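PDB 6K5S: telomeric DNA-binding factor trf1 from Schizosaccharomyces pombe, which probably binds telomeric DNA repeats, the part described here being its all-helical domain, seen as a pair of like subunits. Local coordinates for residues L21-K26 and M44-V49; E30-V35 and A93-L98; S77-T82 and A114-N119; Y128-T133 and T187-R192; Q134-A139 and G148-D153. One frame throughout, in Å; residues are numbered along the deposited sequence.

Contact 1: L21-K26 and M44-V49; sequences LSILGK and MAFTKV
The backbones of Ile-23 and Phe-46 face each other with their CA atoms 7.9 Å apart, a spacing that leaves room for one layer of side chains between the last turn of helix 10-24 and helix 41-60. That layer is built round the phenyl ring of Phe-46. With CG anti to the backbone N (chi1 178°), the ring is carried straight out from its own helix, so that the CD1-CE1-CZ side reaches the opposite one. Ile-23 meets the start of this side: its CG2 methyl lies 3.8 Å from CD1 of Phe-46, and its CD1 methyl is nearly as close to the same ring atom. Leu-24 takes the far end, where its CD2 is 3.8 Å from CZ of Phe-46 and its CG 3.9 Å from CE1 of Phe-46. The leucine side chain crosses that of the phenylalanine at about a right angle. No hydrogen bond joins the segments, and branched aliphatic residues suit a buried place where an aromatic ring asks only for shape and apolar surface. Ile-34 and Val-35 of helix 28-36 touch the same ring, while Leu-3 of the second subunit packs on Ile-23. The arrangement is part of the apolar core of an all-helical bundle, close to where the second subunit packs, in a domain of the telomere repeat binding factor family.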
# COMPACT_ATOMS: atom_id res chain seq x y z
N LEU A 21 -11.52 -7.84 0.05
CA LEU A 21 -12.50 -8.82 -0.41
C LEU A 21 -12.69 -9.94 0.61
O LEU A 21 -13.81 -10.40 0.84
CB LEU A 21 -12.07 -9.41 -1.75
CG LEU A 21 -12.32 -8.40 -2.86
CD1 LEU A 21 -11.51 -8.82 -4.10
CD2 LEU A 21 -13.80 -8.29 -3.12
N SER A 22 -11.60 -10.36 1.24
CA SER A 22 -11.70 -11.46 2.18
C SER A 22 -12.21 -11.01 3.54
O SER A 22 -12.81 -11.81 4.27
CB SER A 22 -10.34 -12.16 2.31
OG SER A 22 -9.43 -11.36 3.03
N ILE A 23 -12.02 -9.74 3.91
CA ILE A 23 -12.66 -9.24 5.12
C ILE A 23 -14.15 -9.04 4.89
O ILE A 23 -14.99 -9.58 5.63
CB ILE A 23 -11.98 -7.95 5.62
CG1 ILE A 23 -10.60 -8.25 6.17
CG2 ILE A 23 -12.83 -7.31 6.74
CD1 ILE A 23 -9.85 -7.00 6.64
N LEU A 24 -14.51 -8.28 3.85
CA LEU A 24 -15.90 -7.93 3.61
C LEU A 24 -16.70 -9.04 2.93
O LEU A 24 -17.91 -8.88 2.78
CB LEU A 24 -16.00 -6.67 2.77
CG LEU A 24 -15.37 -5.42 3.35
CD1 LEU A 24 -15.55 -4.37 2.33
CD2 LEU A 24 -16.07 -5.03 4.64
N GLY A 25 -16.06 -10.12 2.54
CA GLY A 25 -16.78 -11.27 2.02
C GLY A 25 -17.14 -12.29 3.06
O GLY A 25 -17.67 -13.35 2.72
N LYS A 26 -16.86 -12.03 4.34
CA LYS A 26 -17.23 -12.92 5.44
C LYS A 26 -18.75 -12.90 5.62
O LYS A 26 -19.44 -12.16 4.91
CB LYS A 26 -16.52 -12.49 6.72
CG LYS A 26 -15.04 -12.78 6.71
CD LYS A 26 -14.36 -12.11 7.89
CE LYS A 26 -13.35 -13.04 8.53
NZ LYS A 26 -12.66 -12.33 9.63
N MET A 44 -9.94 -2.01 13.69
CA MET A 44 -8.79 -1.14 13.57
C MET A 44 -7.89 -1.56 12.42
O MET A 44 -7.33 -0.71 11.72
CB MET A 44 -7.96 -1.15 14.87
CG MET A 44 -8.60 -0.49 16.10
SD MET A 44 -7.51 -0.75 17.54
CE MET A 44 -5.96 -0.26 16.80
N ALA A 45 -7.71 -2.87 12.23
CA ALA A 45 -6.90 -3.36 11.13
C ALA A 45 -7.57 -3.06 9.79
O ALA A 45 -6.89 -2.69 8.82
CB ALA A 45 -6.64 -4.85 11.29
N PHE A 46 -8.89 -3.20 9.73
CA PHE A 46 -9.62 -2.85 8.52
C PHE A 46 -9.50 -1.36 8.21
O PHE A 46 -9.33 -0.98 7.05
CB PHE A 46 -11.09 -3.26 8.65
CG PHE A 46 -11.94 -2.89 7.46
CD1 PHE A 46 -11.87 -3.62 6.29
CD2 PHE A 46 -12.82 -1.81 7.52
CE1 PHE A 46 -12.66 -3.29 5.19
CE2 PHE A 46 -13.62 -1.48 6.41
CZ PHE A 46 -13.53 -2.22 5.25
N THR A 47 -9.57 -0.50 9.24
CA THR A 47 -9.46 0.94 9.00
C THR A 47 -8.11 1.31 8.38
O THR A 47 -8.07 2.12 7.45
CB THR A 47 -9.69 1.72 10.29
OG1 THR A 47 -11.05 1.55 10.69
CG2 THR A 47 -9.43 3.21 10.05
N LYS A 48 -7.01 0.72 8.85
CA LYS A 48 -5.71 1.02 8.26
C LYS A 48 -5.60 0.49 6.83
O LYS A 48 -5.03 1.15 5.95
CB LYS A 48 -4.60 0.44 9.13
CG LYS A 48 -4.61 0.99 10.57
CD LYS A 48 -3.48 0.38 11.37
CE LYS A 48 -3.23 1.15 12.64
NZ LYS A 48 -4.37 1.02 13.57
N VAL A 49 -6.11 -0.71 6.58
CA VAL A 49 -6.16 -1.25 5.22
C VAL A 49 -6.98 -0.33 4.32
O VAL A 49 -6.56 -0.00 3.20
CB VAL A 49 -6.72 -2.68 5.23
CG1 VAL A 49 -7.05 -3.13 3.82
CG2 VAL A 49 -5.69 -3.62 5.86

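Contact 2: E30-V35 and A93-L98; sequences EASAIV and AVYGAL
Tyr-95 turns its side chain toward Ala-31, Ser-32 and Val-35 of helix 28-36 and can be followed outward through the contact. Its CB stands 4.4 Å from CG2 of Val-35, whose other methyl, CG1, lies 3.6 Å from the carbonyl O of Tyr-95. Further along the ring, CD1 and then CE1 pass Ser-32, whose OG sits in the ring plane at the edge, 3.3 Å from CE1 of Tyr-95. This oxygen merely touches the C-H edge of the ring; its hydrogen bond is to the carbonyl O of Val-28. Gly-96, with positive phi, forms a Schellman motif at the C-terminal end of helix 76-94; a side chain there would be jammed against the preceding carbonyl oxygen, so glycine fits. Near the end of the ring, CZ of Tyr-95 comes 3.7 Å from CB of Ala-31. The methyl makes an off-centre CH-pi contact, 4.2 Å from the ring centroid and 29° off its normal, and alanine is small enough to let the ring come this near its helix. At the tip, OH of Tyr-95 is again 3.7 Å from CB of Ala-31, buried with no polar partner in the model, while Leu-24 and Leu-212 also touch the tyrosine side chain.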
# COMPACT_ATOMS: atom_id res chain seq x y z
N GLU A 30 -20.58 -10.67 10.42
CA GLU A 30 -19.16 -10.54 10.76
C GLU A 30 -18.53 -9.34 10.07
O GLU A 30 -17.80 -8.56 10.70
CB GLU A 30 -18.43 -11.82 10.35
CG GLU A 30 -18.18 -12.79 11.45
CD GLU A 30 -16.94 -13.61 11.15
OE1 GLU A 30 -17.07 -14.84 11.03
OE2 GLU A 30 -15.84 -13.01 11.05
N ALA A 31 -18.78 -9.18 8.76
CA ALA A 31 -18.28 -8.03 8.03
C ALA A 31 -18.89 -6.74 8.55
O ALA A 31 -18.19 -5.75 8.77
CB ALA A 31 -18.56 -8.18 6.53
N SER A 32 -20.21 -6.73 8.77
CA SER A 32 -20.84 -5.52 9.28
C SER A 32 -20.24 -5.13 10.62
O SER A 32 -19.99 -3.95 10.87
CB SER A 32 -22.35 -5.71 9.41
OG SER A 32 -22.90 -6.08 8.16
N ALA A 33 -19.99 -6.11 11.49
CA ALA A 33 -19.37 -5.82 12.78
C ALA A 33 -18.03 -5.13 12.59
O ALA A 33 -17.72 -4.15 13.29
CB ALA A 33 -19.20 -7.11 13.58
N ILE A 34 -17.22 -5.62 11.65
CA ILE A 34 -15.89 -5.05 11.46
C ILE A 34 -16.00 -3.58 11.07
O ILE A 34 -15.33 -2.71 11.65
CB ILE A 34 -15.13 -5.91 10.43
CG1 ILE A 34 -14.93 -7.31 11.02
CG2 ILE A 34 -13.81 -5.27 10.05
CD1 ILE A 34 -14.26 -8.31 10.10
N VAL A 35 -16.90 -3.26 10.14
CA VAL A 35 -17.01 -1.89 9.65
C VAL A 35 -17.63 -0.98 10.70
O VAL A 35 -17.19 0.17 10.88
CB VAL A 35 -17.80 -1.86 8.33
CG1 VAL A 35 -18.09 -0.42 7.93
CG2 VAL A 35 -17.02 -2.55 7.24
N ALA A 93 -17.99 -0.14 -1.09
CA ALA A 93 -19.10 0.81 -1.25
C ALA A 93 -20.37 0.30 -0.58
O ALA A 93 -21.05 1.05 0.13
CB ALA A 93 -19.36 1.08 -2.74
N VAL A 94 -20.73 -0.97 -0.82
CA VAL A 94 -22.01 -1.43 -0.30
C VAL A 94 -21.97 -1.65 1.21
O VAL A 94 -23.02 -1.59 1.88
CB VAL A 94 -22.53 -2.72 -0.97
CG1 VAL A 94 -22.90 -2.47 -2.46
CG2 VAL A 94 -21.59 -3.87 -0.80
N TYR A 95 -20.79 -1.86 1.79
CA TYR A 95 -20.67 -1.90 3.24
C TYR A 95 -20.38 -0.52 3.84
O TYR A 95 -20.25 -0.41 5.06
CB TYR A 95 -19.59 -2.90 3.65
CG TYR A 95 -20.13 -4.29 3.86
CD1 TYR A 95 -20.89 -4.60 4.99
CD2 TYR A 95 -19.90 -5.28 2.94
CE1 TYR A 95 -21.40 -5.86 5.18
CE2 TYR A 95 -20.39 -6.55 3.12
CZ TYR A 95 -21.15 -6.84 4.25
OH TYR A 95 -21.65 -8.10 4.43
N GLY A 96 -20.27 0.52 3.02
CA GLY A 96 -20.11 1.87 3.51
C GLY A 96 -18.69 2.33 3.76
O GLY A 96 -18.50 3.49 4.15
N ALA A 97 -17.70 1.46 3.52
CA ALA A 97 -16.30 1.85 3.69
C ALA A 97 -15.86 2.85 2.62
O ALA A 97 -14.91 3.61 2.84
CB ALA A 97 -15.42 0.60 3.66
N LEU A 98 -16.51 2.87 1.47
CA LEU A 98 -16.28 3.87 0.45
C LEU A 98 -17.61 4.53 0.13
O LEU A 98 -18.66 3.90 0.26
CB LEU A 98 -15.70 3.25 -0.83
CG LEU A 98 -14.27 2.70 -0.81
CD1 LEU A 98 -13.93 2.03 -2.16
CD2 LEU A 98 -13.29 3.82 -0.47

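Contact 3: S77-T82 and A114-N119; sequences SQRSTT and APDESN
Arg-79 reaches from helix 76-94 across to Asp-116, and the two side chains meet as charges more than as a directed bond. The arginine leaves its helix with CG beside the backbone N (chi1 -72°), runs out nearly extended, then bends at chi3 (39°), which swings the guanidinium round to the carboxylate. NH1 of Arg-79 lies 3.4 Å from OD2 of Asp-116, a salt bridge in which the oxygen stands well out of the guanidinium plane and no N-H points at it; the two planes are 30° apart. A water completes the pairing: at the edge of the guanidinium it accepts from NH2 of Arg-79 at 3.1 Å and donates to OD1 of Asp-116 at 2.6 Å. The short aspartate suits its positive-phi place in a type I' beta turn from Pro-115 to Ser-118, between helices 102-113 and 122-141, while the long, flexible arginine can span from helix to turn at the surface. Replacing Arg-79 by an alanine would probably leave the bridging water without its donor and take a positive partner from Asp-116, whose OD2 also forms a salt bridge with Arg-83. Thr-82, on the same helix, turns back, its OG1 donating to O of Arg-79 at 3.1 Å.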
# COMPACT_ATOMS: atom_id res chain seq x y z
N SER A 77 -1.69 -9.57 -15.88
CA SER A 77 -1.69 -9.43 -14.43
C SER A 77 -2.23 -8.07 -14.01
O SER A 77 -2.95 -7.97 -13.01
CB SER A 77 -0.29 -9.66 -13.88
OG SER A 77 0.55 -8.59 -14.27
N GLN A 78 -1.90 -7.01 -14.77
CA GLN A 78 -2.45 -5.69 -14.49
C GLN A 78 -3.96 -5.68 -14.60
O GLN A 78 -4.65 -5.11 -13.74
CB GLN A 78 -1.86 -4.66 -15.44
CG GLN A 78 -0.41 -4.36 -15.21
CD GLN A 78 0.22 -3.60 -16.35
OE1 GLN A 78 -0.40 -3.39 -17.41
NE2 GLN A 78 1.48 -3.21 -16.16
N ARG A 79 -4.50 -6.30 -15.65
CA ARG A 79 -5.94 -6.28 -15.84
C ARG A 79 -6.64 -7.18 -14.84
O ARG A 79 -7.72 -6.83 -14.33
CB ARG A 79 -6.27 -6.67 -17.28
CG ARG A 79 -5.89 -5.55 -18.24
CD ARG A 79 -5.71 -6.04 -19.64
NE ARG A 79 -6.70 -7.05 -19.95
CZ ARG A 79 -7.91 -6.77 -20.41
NH1 ARG A 79 -8.76 -7.75 -20.67
NH2 ARG A 79 -8.24 -5.49 -20.63
N SER A 80 -6.04 -8.32 -14.49
CA SER A 80 -6.62 -9.17 -13.46
C SER A 80 -6.66 -8.45 -12.12
O SER A 80 -7.63 -8.58 -11.35
CB SER A 80 -5.82 -10.47 -13.35
OG SER A 80 -6.22 -11.22 -12.23
N THR A 81 -5.63 -7.66 -11.84
CA THR A 81 -5.59 -6.89 -10.59
C THR A 81 -6.61 -5.77 -10.58
O THR A 81 -7.24 -5.51 -9.55
CB THR A 81 -4.19 -6.32 -10.36
OG1 THR A 81 -3.26 -7.39 -10.23
CG2 THR A 81 -4.14 -5.51 -9.10
N THR A 82 -6.79 -5.06 -11.70
CA THR A 82 -7.79 -4.00 -11.65
C THR A 82 -9.19 -4.59 -11.55
O THR A 82 -10.06 -3.99 -10.91
CB THR A 82 -7.69 -3.06 -12.86
OG1 THR A 82 -7.81 -3.79 -14.08
CG2 THR A 82 -6.37 -2.31 -12.83
N ALA A 114 -19.05 -8.39 -14.91
CA ALA A 114 -18.91 -9.05 -16.21
C ALA A 114 -17.97 -8.25 -17.11
O ALA A 114 -18.35 -7.74 -18.17
CB ALA A 114 -20.27 -9.24 -16.87
N PRO A 115 -16.72 -8.08 -16.69
CA PRO A 115 -15.80 -7.24 -17.47
C PRO A 115 -15.35 -7.96 -18.72
O PRO A 115 -15.46 -9.18 -18.85
CB PRO A 115 -14.64 -7.01 -16.50
CG PRO A 115 -14.66 -8.23 -15.63
CD PRO A 115 -16.08 -8.68 -15.51
N ASP A 116 -14.88 -7.16 -19.69
CA ASP A 116 -14.20 -7.67 -20.88
C ASP A 116 -15.13 -8.49 -21.78
O ASP A 116 -14.73 -9.51 -22.35
CB ASP A 116 -12.96 -8.48 -20.50
CG ASP A 116 -12.01 -7.71 -19.61
OD1 ASP A 116 -11.86 -6.49 -19.82
OD2 ASP A 116 -11.41 -8.33 -18.69
N GLU A 117 -16.37 -8.04 -21.92
CA GLU A 117 -17.37 -8.63 -22.81
C GLU A 117 -17.64 -10.09 -22.52
O GLU A 117 -18.09 -10.84 -23.38
CB GLU A 117 -16.98 -8.43 -24.28
CG GLU A 117 -16.59 -7.00 -24.53
CD GLU A 117 -16.10 -6.74 -25.93
OE1 GLU A 117 -16.13 -7.66 -26.76
OE2 GLU A 117 -15.67 -5.59 -26.18
N SER A 118 -17.38 -10.52 -21.29
CA SER A 118 -17.69 -11.88 -20.91
C SER A 118 -19.19 -12.17 -21.04
O SER A 118 -20.02 -11.26 -21.20
CB SER A 118 -17.20 -12.14 -19.48
OG SER A 118 -17.91 -11.36 -18.54
N ASN A 119 -19.53 -13.46 -20.99
CA ASN A 119 -20.93 -13.87 -21.05
C ASN A 119 -21.66 -13.45 -19.78
O ASN A 119 -21.18 -13.69 -18.68
CB ASN A 119 -21.03 -15.39 -21.21
CG ASN A 119 -20.72 -15.85 -22.62
OD1 ASN A 119 -20.66 -15.05 -23.55
ND2 ASN A 119 -20.53 -17.16 -22.78
O HOH W 1 -11.04 -5.05 -21.87

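Contact 4: Y128-T133 and T187-R192; sequences YMELKT and TARKER
Arg-189 reaches over from helix 177-195 and is gripped by three residues of helix 122-141. The tight, inner side belongs to Met-129 and Thr-133, both buried. Met-129 lays its sulfur over one face of the guanidinium, 3.7 Å above the plane; its CE methyl comes 3.3 Å from NH2 of Arg-189, and its CG rests against CB and CG of Arg-189 at 3.9 Å. Beside it, OG1 of Thr-133 accepts from NH1 of Arg-189 at 2.9 Å. That hydroxyl donates its own proton to the carbonyl O of Met-129, which helps fix its rotation and leaves the oxygen to accept from NH1. Here two neighbouring helices of the bundle run nearly parallel, their segment axes 23° apart and 10.7 Å at closest approach, far enough for long side chains to fill the gap. The side nearer solvent is formed by Glu-130 and the guanidinium end of Arg-189, both residues being partly exposed. The guanidinium takes the carboxylate end-on, with NH1 of Arg-189 donating to OE1 of Glu-130 at 3.2 Å and NH2 of Arg-189 to OE2 of Glu-130 at 3.1 Å. Both oxygens lie near the guanidinium plane, yet they are met from above the carboxylate plane, the two planes being 54° apart. Arginine suits the place because one flat group serves all these partners, and bends at chi2 and chi3 (58°) fold it back to them. Tyr-206 from a nearby loop packs on both Thr-133 and Arg-189.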
# COMPACT_ATOMS: atom_id res chain seq x y z
N TYR A 128 -27.94 -7.98 -10.55
CA TYR A 128 -28.23 -6.71 -11.20
C TYR A 128 -29.60 -6.18 -10.81
O TYR A 128 -29.76 -5.00 -10.46
CB TYR A 128 -28.16 -6.91 -12.71
CG TYR A 128 -27.85 -5.72 -13.57
CD1 TYR A 128 -27.32 -4.55 -13.04
CD2 TYR A 128 -28.09 -5.76 -14.93
CE1 TYR A 128 -27.03 -3.47 -13.85
CE2 TYR A 128 -27.80 -4.68 -15.75
CZ TYR A 128 -27.27 -3.55 -15.20
OH TYR A 128 -26.97 -2.48 -16.01
N MET A 129 -30.62 -7.03 -10.91
CA MET A 129 -31.99 -6.62 -10.63
C MET A 129 -32.16 -6.16 -9.19
O MET A 129 -32.87 -5.18 -8.92
CB MET A 129 -32.96 -7.77 -10.93
CG MET A 129 -34.43 -7.49 -10.58
SD MET A 129 -35.48 -8.97 -10.84
CE MET A 129 -34.83 -10.12 -9.65
N GLU A 130 -31.56 -6.89 -8.24
CA GLU A 130 -31.67 -6.51 -6.83
C GLU A 130 -30.90 -5.23 -6.54
O GLU A 130 -31.31 -4.42 -5.70
CB GLU A 130 -31.18 -7.64 -5.92
CG GLU A 130 -32.00 -8.96 -5.97
CD GLU A 130 -33.48 -8.79 -5.61
OE1 GLU A 130 -33.85 -7.82 -4.91
OE2 GLU A 130 -34.29 -9.66 -6.01
N LEU A 131 -29.75 -5.05 -7.18
CA LEU A 131 -29.04 -3.78 -7.04
C LEU A 131 -29.92 -2.63 -7.49
O LEU A 131 -30.04 -1.61 -6.79
CB LEU A 131 -27.74 -3.79 -7.84
CG LEU A 131 -27.01 -2.44 -7.80
CD1 LEU A 131 -26.56 -2.09 -6.37
CD2 LEU A 131 -25.79 -2.49 -8.71
N LYS A 132 -30.53 -2.74 -8.67
CA LYS A 132 -31.39 -1.67 -9.17
C LYS A 132 -32.54 -1.42 -8.19
O LYS A 132 -32.91 -0.27 -7.95
CB LYS A 132 -31.93 -2.03 -10.56
CG LYS A 132 -30.83 -2.11 -11.65
CD LYS A 132 -31.39 -2.71 -12.96
CE LYS A 132 -30.39 -2.61 -14.15
NZ LYS A 132 -30.02 -1.19 -14.40
N THR A 133 -33.06 -2.48 -7.59
CA THR A 133 -34.15 -2.33 -6.62
C THR A 133 -33.70 -1.53 -5.40
O THR A 133 -34.42 -0.63 -4.94
CB THR A 133 -34.69 -3.70 -6.20
OG1 THR A 133 -35.13 -4.40 -7.36
CG2 THR A 133 -35.89 -3.50 -5.24
N THR A 187 -38.18 -6.08 -16.34
CA THR A 187 -39.47 -5.48 -16.68
C THR A 187 -40.51 -5.78 -15.61
O THR A 187 -41.24 -4.88 -15.17
CB THR A 187 -39.96 -6.00 -18.04
OG1 THR A 187 -38.91 -5.88 -19.01
CG2 THR A 187 -41.18 -5.23 -18.51
N ALA A 188 -40.59 -7.04 -15.18
CA ALA A 188 -41.53 -7.43 -14.14
C ALA A 188 -41.24 -6.74 -12.81
O ALA A 188 -42.16 -6.34 -12.09
CB ALA A 188 -41.50 -8.95 -13.96
N ARG A 189 -39.95 -6.59 -12.46
CA ARG A 189 -39.60 -5.93 -11.21
C ARG A 189 -39.93 -4.44 -11.26
O ARG A 189 -40.40 -3.87 -10.27
CB ARG A 189 -38.11 -6.16 -10.90
CG ARG A 189 -37.61 -5.40 -9.68
CD ARG A 189 -38.31 -5.89 -8.42
NE ARG A 189 -38.11 -7.32 -8.20
CZ ARG A 189 -37.10 -7.85 -7.51
NH1 ARG A 189 -36.16 -7.06 -6.97
NH2 ARG A 189 -37.01 -9.16 -7.36
N LYS A 190 -39.71 -3.81 -12.42
CA LYS A 190 -40.07 -2.40 -12.57
C LYS A 190 -41.57 -2.19 -12.32
O LYS A 190 -41.96 -1.30 -11.56
CB LYS A 190 -39.67 -1.91 -13.96
CG LYS A 190 -39.72 -0.41 -14.15
CD LYS A 190 -39.61 -0.06 -15.63
CE LYS A 190 -39.33 1.41 -15.82
NZ LYS A 190 -39.46 1.83 -17.24
N GLU A 191 -42.40 -3.04 -12.92
CA GLU A 191 -43.84 -2.91 -12.75
C GLU A 191 -44.24 -3.13 -11.30
O GLU A 191 -45.01 -2.34 -10.73
CB GLU A 191 -44.57 -3.90 -13.67
CG GLU A 191 -46.01 -4.20 -13.26
CD GLU A 191 -46.86 -4.68 -14.44
OE1 GLU A 191 -46.27 -5.12 -15.45
OE2 GLU A 191 -48.11 -4.60 -14.35
N ARG A 192 -43.74 -4.19 -10.67
CA ARG A 192 -44.04 -4.42 -9.26
C ARG A 192 -43.63 -3.22 -8.42
O ARG A 192 -44.36 -2.81 -7.50
CB ARG A 192 -43.35 -5.69 -8.76
CG ARG A 192 -43.29 -5.76 -7.24
CD ARG A 192 -43.18 -7.18 -6.72
NE ARG A 192 -44.50 -7.80 -6.62
CZ ARG A 192 -45.00 -8.59 -7.55
NH1 ARG A 192 -46.20 -9.13 -7.40
NH2 ARG A 192 -44.29 -8.85 -8.65

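Contact 5: Q134-A139 and G148-D153; sequences QAYISA and GDILND
A helical hairpin, helix 122-141 turning back through a short connection into helix 147-154, brings Tyr-136 against Ile-150 and Leu-151. The two segments are close to antiparallel, at 155° between their directions, with axes 9.9 Å apart. A chi1 of 170° swings the Tyr-136 ring out against helix 147-154, where both residues meet it. Leu-151 covers one face: its CD2 methyl makes a CH-pi contact 3.8 Å from the centroid of the Tyr-136 ring and 20° off the normal, while its CG lies 3.4 Å from CE1 of Tyr-136. Ile-150 comes at the edge instead, near the ring plane, with CG2 of Ile-150 at 3.6 Å from CD1 of Tyr-136. A tyrosine suits the spot because its ring offers apolar surface to both residues while the hydroxyl reaches beyond them to hydrogen-bond Gln-199. A serine in its place would probably open a gap beneath Leu-151, leave the CG2 methyl of Ile-150 without its aromatic neighbour and deprive Gln-199 of its hydroxyl partner. One turn on, Ala-139 is small enough to admit the other branch of the isoleucine, and CB of Ala-139 meets CD1 of Ile-150 at 3.5 Å.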
# COMPACT_ATOMS: atom_id res chain seq x y z
N GLN A 134 -32.52 -1.83 -4.87
CA GLN A 134 -32.00 -1.04 -3.76
C GLN A 134 -31.67 0.39 -4.18
O GLN A 134 -31.87 1.33 -3.40
CB GLN A 134 -30.75 -1.70 -3.14
CG GLN A 134 -31.03 -3.07 -2.47
CD GLN A 134 -32.16 -3.01 -1.43
OE1 GLN A 134 -32.19 -2.11 -0.60
NE2 GLN A 134 -33.08 -3.97 -1.49
N ALA A 135 -31.15 0.59 -5.40
CA ALA A 135 -30.93 1.97 -5.85
C ALA A 135 -32.24 2.73 -5.89
O ALA A 135 -32.30 3.91 -5.51
CB ALA A 135 -30.25 1.99 -7.22
N TYR A 136 -33.31 2.09 -6.37
CA TYR A 136 -34.61 2.72 -6.42
C TYR A 136 -35.08 3.09 -5.01
O TYR A 136 -35.53 4.21 -4.77
CB TYR A 136 -35.62 1.81 -7.13
CG TYR A 136 -37.06 2.28 -7.02
CD1 TYR A 136 -37.49 3.43 -7.69
CD2 TYR A 136 -37.99 1.58 -6.24
CE1 TYR A 136 -38.81 3.88 -7.59
CE2 TYR A 136 -39.31 2.02 -6.12
CZ TYR A 136 -39.72 3.18 -6.82
OH TYR A 136 -41.02 3.63 -6.74
N ILE A 137 -34.96 2.15 -4.07
CA ILE A 137 -35.45 2.37 -2.71
C ILE A 137 -34.67 3.48 -2.04
O ILE A 137 -35.24 4.36 -1.38
CB ILE A 137 -35.37 1.06 -1.91
CG1 ILE A 137 -36.45 0.09 -2.43
CG2 ILE A 137 -35.49 1.35 -0.41
CD1 ILE A 137 -36.23 -1.36 -1.98
N SER A 138 -33.35 3.49 -2.22
CA SER A 138 -32.55 4.58 -1.66
C SER A 138 -32.90 5.92 -2.32
O SER A 138 -33.03 6.94 -1.63
CB SER A 138 -31.06 4.28 -1.81
OG SER A 138 -30.29 5.41 -1.40
N ALA A 139 -33.03 5.93 -3.64
CA ALA A 139 -33.31 7.20 -4.32
C ALA A 139 -34.65 7.76 -3.87
O ALA A 139 -34.77 8.97 -3.63
CB ALA A 139 -33.28 6.99 -5.83
N GLY A 148 -41.52 7.47 -11.06
CA GLY A 148 -41.45 7.17 -12.48
C GLY A 148 -40.11 7.51 -13.10
O GLY A 148 -39.54 6.71 -13.85
N ASP A 149 -39.57 8.69 -12.78
CA ASP A 149 -38.27 9.10 -13.33
C ASP A 149 -37.15 8.17 -12.85
O ASP A 149 -36.27 7.77 -13.63
CB ASP A 149 -37.95 10.54 -12.93
CG ASP A 149 -38.91 11.55 -13.51
OD1 ASP A 149 -39.81 11.14 -14.30
OD2 ASP A 149 -38.77 12.75 -13.17
N ILE A 150 -37.14 7.88 -11.56
CA ILE A 150 -36.14 6.98 -11.00
C ILE A 150 -36.19 5.63 -11.70
O ILE A 150 -35.16 5.08 -12.11
CB ILE A 150 -36.35 6.83 -9.48
CG1 ILE A 150 -36.43 8.21 -8.85
CG2 ILE A 150 -35.28 5.94 -8.90
CD1 ILE A 150 -36.15 8.23 -7.42
N LEU A 151 -37.39 5.10 -11.86
CA LEU A 151 -37.52 3.75 -12.38
C LEU A 151 -37.11 3.69 -13.84
O LEU A 151 -36.52 2.69 -14.27
CB LEU A 151 -38.95 3.25 -12.19
CG LEU A 151 -39.25 2.81 -10.77
CD1 LEU A 151 -40.76 2.67 -10.49
CD2 LEU A 151 -38.54 1.47 -10.49
N ASN A 152 -37.41 4.74 -14.62
CA ASN A 152 -37.05 4.72 -16.03
C ASN A 152 -35.54 4.81 -16.20
O ASN A 152 -35.00 4.28 -17.18
CB ASN A 152 -37.74 5.86 -16.78
CG ASN A 152 -39.20 5.56 -17.10
OD1 ASN A 152 -39.68 4.42 -16.96
ND2 ASN A 152 -39.94 6.59 -17.51
N ASP A 153 -34.84 5.44 -15.26
CA ASP A 153 -33.38 5.43 -15.30
C ASP A 153 -32.84 4.06 -14.92
O ASP A 153 -31.90 3.55 -15.55
CB ASP A 153 -32.80 6.48 -14.36
CG ASP A 153 -32.99 7.88 -14.87
OD1 ASP A 153 -33.48 8.05 -16.01
OD2 ASP A 153 -32.66 8.81 -14.12

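In the fold
Four of the five contacts form two groups on an all-helical chain. Contacts 1 and 2 have centres 8 Å apart and touch, Phe-46 and Leu-24 both packing on Val-35, so helices 10-24, 28-36, 41-60 and the end of 76-94 probably share one core; their segments alternate along the chain. Contacts 4 and 5 share helix 122-141, lie 10 Å apart between centres and are probably joined by a hydrogen bond from Lys-190 NZ to Asn-152 OD1; contact 5 falls between the two segments of contact 4. Contact 3 stands apart at the surface, sharing helix 76-94 with contact 2. One domain thus holds two packed regions, contacts 1 and 4 about 30 Å apart between centres, the first also meeting the second subunit.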